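Local structure of S-M checkpoint control protein rad4 (Schizosaccharomyces pombe, 4BMD) at residues H113-K118 / S145-N150. The protein acts in DNA replication and in the checkpoint coupling S and M phases, serving as a BRCT-repeat adaptor that binds phosphorylated crb2. Sequence-based numbering, arbitrary orientation.
Sequences HLTGFK and SILLVN
H113-T115 and I146-V149 pair as neighbouring parallel strands in the middle of the four-stranded sheet of the fourth BRCT domain. Four backbone hydrogen bonds zip them: H113 N to I146 O, L148 N to H113 O, T115 N to L148 O and N150 N to T115 O. One face carries L114 beside L148, CD2 to CB 3.7 Å, under the helices 119-131 and 177-185. On the other, toward helix 157-168, L147 CD1 reaches the edge of the H113 ring (3.6 Å from CD2) and also meets T115 CG2, while H113 ND1 bonds to H137 O and T115 OG1 to T159 OG1. Where the strands end, N150 takes over. Its CG lies anti to the backbone N (chi1 -175°), which brings ND2 to G116 O at 2.8 Å; the carbonyl is met from above its plane, but lies nearly in that of the amide. The F117 ring stacks almost parallel on this amide, 6° apart, with N150 CB over the ring centre at 3.5 Å, a CH-pi contact, and L148 O at the ring edge. With an alanine at F117 the aromatic face against N150 CB and CG is gone, and the side chain of N150 would probably be freer to swing away from G116 O. Pairing of the first and third strands, with helices on both faces, is the core of the BRCT fold, whose strand order is 2-1-3-4.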
loop_
_atom_site.group_PDB
_atom_site.type_symbol
_atom_site.label_atom_id
_atom_site.label_comp_id
_atom_site.label_asym_id
_atom_site.label_seq_id
_atom_site.Cartn_x
_atom_site.Cartn_y
_atom_site.Cartn_z
ATOM N N HIS A 113 -10.851 6.126 -9.246
ATOM C CA HIS A 113 -10.966 4.832 -9.904
ATOM C C HIS A 113 -9.597 4.386 -10.408
ATOM O O HIS A 113 -8.850 5.178 -10.983
ATOM C CB HIS A 113 -11.960 4.891 -11.066
ATOM C CG HIS A 113 -12.047 3.616 -11.845
ATOM N ND1 HIS A 113 -12.523 2.443 -11.303
ATOM C CD2 HIS A 113 -11.701 3.327 -13.123
ATOM C CE1 HIS A 113 -12.475 1.486 -12.213
ATOM N NE2 HIS A 113 -11.979 1.996 -13.326
ATOM N N LEU A 114 -9.275 3.114 -10.192
ATOM C CA LEU A 114 -7.958 2.583 -10.535
ATOM C C LEU A 114 -7.993 1.759 -11.818
ATOM O O LEU A 114 -8.939 1.011 -12.060
ATOM C CB LEU A 114 -7.426 1.721 -9.387
ATOM C CG LEU A 114 -7.475 2.345 -7.992
ATOM C CD1 LEU A 114 -7.045 1.339 -6.931
ATOM C CD2 LEU A 114 -6.606 3.589 -7.935
ATOM N N THR A 115 -6.952 1.894 -12.634
ATOM C CA THR A 115 -6.839 1.115 -13.862
ATOM C C THR A 115 -5.393 0.690 -14.123
ATOM O O THR A 115 -4.462 1.479 -13.953
ATOM C CB THR A 115 -7.404 1.882 -15.083
ATOM O OG1 THR A 115 -7.264 1.082 -16.265
ATOM C CG2 THR A 115 -6.675 3.206 -15.281
ATOM N N GLY A 116 -5.210 -0.565 -14.522
ATOM C CA GLY A 116 -3.886 -1.086 -14.814
ATOM C C GLY A 116 -3.274 -1.870 -13.665
ATOM O O GLY A 116 -2.175 -2.409 -13.794
ATOM N N PHE A 117 -3.983 -1.931 -12.542
ATOM C CA PHE A 117 -3.508 -2.667 -11.375
ATOM C C PHE A 117 -4.187 -4.030 -11.279
ATOM O O PHE A 117 -5.370 -4.167 -11.591
ATOM C CB PHE A 117 -3.765 -1.869 -10.095
ATOM C CG PHE A 117 -3.139 -0.503 -10.094
ATOM C CD1 PHE A 117 -1.824 -0.329 -9.696
ATOM C CD2 PHE A 117 -3.868 0.607 -10.487
ATOM C CE1 PHE A 117 -1.246 0.927 -9.692
ATOM C CE2 PHE A 117 -3.296 1.865 -10.487
ATOM C CZ PHE A 117 -1.985 2.024 -10.088
ATOM N N LYS A 118 -3.435 -5.036 -10.841
ATOM C CA LYS A 118 -3.968 -6.390 -10.721
ATOM C C LYS A 118 -3.545 -7.068 -9.421
ATOM O O LYS A 118 -2.561 -6.675 -8.793
ATOM C CB LYS A 118 -3.529 -7.250 -11.910
ATOM C CG LYS A 118 -4.107 -6.815 -13.247
ATOM C CD LYS A 118 -3.707 -7.768 -14.362
ATOM C CE LYS A 118 -4.332 -7.356 -15.687
ATOM N NZ LYS A 118 -3.979 -8.298 -16.785
ATOM N N SER A 145 -13.258 11.999 -9.463
ATOM C CA SER A 145 -12.265 13.055 -9.326
ATOM C C SER A 145 -11.002 12.697 -10.096
ATOM O O SER A 145 -10.422 13.538 -10.784
ATOM C CB SER A 145 -11.913 13.277 -7.853
ATOM O OG SER A 145 -13.073 13.484 -7.069
ATOM N N ILE A 146 -10.581 11.442 -9.977
ATOM C CA ILE A 146 -9.298 11.001 -10.510
ATOM C C ILE A 146 -9.377 9.609 -11.129
ATOM O O ILE A 146 -9.931 8.686 -10.533
ATOM C CB ILE A 146 -8.228 10.951 -9.394
ATOM C CG1 ILE A 146 -7.934 12.350 -8.851
ATOM C CG2 ILE A 146 -6.946 10.299 -9.894
ATOM C CD1 ILE A 146 -7.043 12.344 -7.626
ATOM N N LEU A 147 -8.825 9.468 -12.329
ATOM C CA LEU A 147 -8.543 8.151 -12.884
ATOM C C LEU A 147 -7.062 7.867 -12.683
ATOM O O LEU A 147 -6.217 8.441 -13.370
ATOM C CB LEU A 147 -8.886 8.090 -14.371
ATOM C CG LEU A 147 -8.508 6.767 -15.049
ATOM C CD1 LEU A 147 -9.338 5.617 -14.490
ATOM C CD2 LEU A 147 -8.648 6.854 -16.560
ATOM N N LEU A 148 -6.748 6.995 -11.730
ATOM C CA LEU A 148 -5.358 6.694 -11.404
ATOM C C LEU A 148 -4.821 5.555 -12.266
ATOM O O LEU A 148 -5.290 4.421 -12.178
ATOM C CB LEU A 148 -5.212 6.361 -9.919
ATOM C CG LEU A 148 -3.787 6.428 -9.364
ATOM C CD1 LEU A 148 -3.241 7.846 -9.469
ATOM C CD2 LEU A 148 -3.739 5.939 -7.928
ATOM N N VAL A 149 -3.829 5.866 -13.095
ATOM C CA VAL A 149 -3.319 4.920 -14.081
ATOM C C VAL A 149 -1.989 4.291 -13.671
ATOM O O VAL A 149 -1.059 4.989 -13.264
ATOM C CB VAL A 149 -3.145 5.605 -15.449
ATOM C CG1 VAL A 149 -2.662 4.607 -16.492
ATOM C CG2 VAL A 149 -4.452 6.249 -15.883
ATOM N N ASN A 150 -1.904 2.968 -13.784
ATOM C CA ASN A 150 -0.662 2.252 -13.519
ATOM C C ASN A 150 0.275 2.337 -14.716
ATOM O O ASN A 150 0.127 1.592 -15.684
ATOM C CB ASN A 150 -0.940 0.787 -13.181
ATOM C CG ASN A 150 0.316 0.029 -12.785
ATOM O OD1 ASN A 150 1.352 0.627 -12.492
ATOM N ND2 ASN A 150 0.228 -1.295 -12.771
#